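Local coordinates for protein TetR-family transcriptional regulator (Pectobacterium atrosepticum, PDB 2HYT) that probably binds cis-regulatory DNA through a helix-turn-helix motif and regulates transcription as a TetR-type factor, at residues A95-A100 with G159-A164. Sequence-based numbering, arbitrary orientation.
Sequences AYLEMA and GSLAEA. With EDO (1,2-ethanediol), chain E.
Y96 reaches across to segment 159-164 of the facing helix and lies against L161 and A162. Its CB points toward that segment, and with CG anti to the backbone N (chi1 -171°) the ring is carried on across to L161. There CD1 packs on L161 CB at 3.7 Å, and CE1 comes within 3.4 Å of L161 O, a carbonyl that meets the ring obliquely. At the tip, OH lies 3.7 Å from A162 CA. Water links the same hydroxyl to the opposing backbone: it sits 3.2 Å from Y96 OH and donates to A162 O over 3.0 Å, linking segments 95-100 and 159-164, which have no direct hydrogen bond between them. L97 adds its CD2 branch, which packs beside L161 O at 3.6 Å as well as 4.1 Å from L161 CD2 and 3.8 Å from A164 CB. This buried packing joins helices 85-98 and 150-170 in the tetracycline-repressor-like C-terminal domain, the region that in TetR relatives binds ligands. L97 and L161 both also touch L185 of helix 174-190, Y96 rests on L75 of helix 56-81, and A164 packs on L156 of the second subunit, so the 159-164 side of the contact reaches the subunit interface.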
# COMPACT_ATOMS: atom_id res chain seq x y z
N ALA A 95 -15.11 2.30 9.59
CA ALA A 95 -15.86 2.73 8.41
C ALA A 95 -15.05 2.60 7.11
O ALA A 95 -15.57 2.20 6.06
CB ALA A 95 -16.36 4.16 8.61
N TYR A 96 -13.74 2.85 7.20
CA TYR A 96 -12.85 2.66 6.08
C TYR A 96 -12.88 1.20 5.58
O TYR A 96 -12.92 0.93 4.36
CB TYR A 96 -11.43 3.08 6.45
CG TYR A 96 -10.52 3.11 5.28
CD1 TYR A 96 -9.90 1.92 4.85
CD2 TYR A 96 -10.26 4.28 4.58
CE1 TYR A 96 -9.06 1.94 3.73
CE2 TYR A 96 -9.41 4.29 3.49
CZ TYR A 96 -8.82 3.10 3.06
OH TYR A 96 -7.95 3.01 1.99
N LEU A 97 -12.85 0.27 6.52
CA LEU A 97 -12.96 -1.14 6.17
C LEU A 97 -14.35 -1.50 5.65
O LEU A 97 -14.47 -2.27 4.69
CB LEU A 97 -12.63 -2.02 7.37
CG LEU A 97 -11.23 -1.88 7.96
CD1 LEU A 97 -10.98 -2.99 8.98
CD2 LEU A 97 -10.15 -1.90 6.87
N GLU A 98 -15.38 -0.96 6.29
CA GLU A 98 -16.79 -1.19 5.87
C GLU A 98 -17.01 -0.72 4.43
O GLU A 98 -17.77 -1.35 3.68
CB GLU A 98 -17.75 -0.48 6.82
CG GLU A 98 -17.80 -1.14 8.16
CD GLU A 98 -18.48 -0.32 9.25
OE1 GLU A 98 -18.75 0.89 9.07
OE2 GLU A 98 -18.72 -0.93 10.32
N MSE A 99 -16.32 0.35 4.02
CA MSE A 99 -16.39 0.83 2.65
C MSE A 99 -15.91 -0.18 1.62
O MSE A 99 -16.33 -0.12 0.46
CB MSE A 99 -15.59 2.09 2.52
CG MSE A 99 -16.30 3.23 3.00
SE MSE A 99 -15.09 4.82 3.07
CE MSE A 99 -16.44 5.98 3.67
N ALA A 100 -15.07 -1.13 2.03
CA ALA A 100 -14.55 -2.15 1.11
C ALA A 100 -15.63 -3.10 0.60
O ALA A 100 -15.38 -3.87 -0.33
CB ALA A 100 -13.44 -2.95 1.76
N GLY A 159 -1.80 2.83 6.54
CA GLY A 159 -1.29 1.65 5.84
C GLY A 159 -2.04 0.39 6.22
O GLY A 159 -2.38 -0.44 5.38
N SER A 160 -2.32 0.24 7.51
CA SER A 160 -3.02 -0.96 7.97
C SER A 160 -4.40 -1.05 7.32
O SER A 160 -4.83 -2.12 6.85
CB SER A 160 -3.12 -0.97 9.49
OG SER A 160 -4.08 -0.06 10.03
N LEU A 161 -5.08 0.08 7.29
CA LEU A 161 -6.46 0.14 6.82
C LEU A 161 -6.51 -0.08 5.33
O LEU A 161 -7.36 -0.80 4.84
CB LEU A 161 -7.08 1.49 7.15
CG LEU A 161 -7.27 1.79 8.64
CD1 LEU A 161 -7.80 3.25 8.82
CD2 LEU A 161 -8.23 0.81 9.27
N ALA A 162 -5.59 0.55 4.59
CA ALA A 162 -5.54 0.41 3.15
C ALA A 162 -5.30 -1.03 2.76
O ALA A 162 -5.97 -1.58 1.86
CB ALA A 162 -4.42 1.31 2.60
N GLU A 163 -4.40 -1.71 3.46
CA GLU A 163 -4.11 -3.09 3.11
C GLU A 163 -5.26 -4.04 3.49
O GLU A 163 -5.62 -4.96 2.72
CB GLU A 163 -2.82 -3.57 3.82
CG GLU A 163 -2.21 -4.78 3.20
CD GLU A 163 -1.69 -4.52 1.77
OE1 GLU A 163 -1.54 -3.33 1.35
OE2 GLU A 163 -1.50 -5.53 1.06
N ALA A 164 -5.80 -3.83 4.67
CA ALA A 164 -6.93 -4.64 5.13
C ALA A 164 -8.13 -4.47 4.18
O ALA A 164 -8.84 -5.43 3.91
CB ALA A 164 -7.27 -4.32 6.57
C1 EDO E . -19.33 4.10 5.78
O1 EDO E . -19.61 5.20 6.66
C2 EDO E . -18.97 2.82 6.50
O2 EDO E . -20.16 2.05 6.72
O HOH W 1 -7.10 0.58 0.17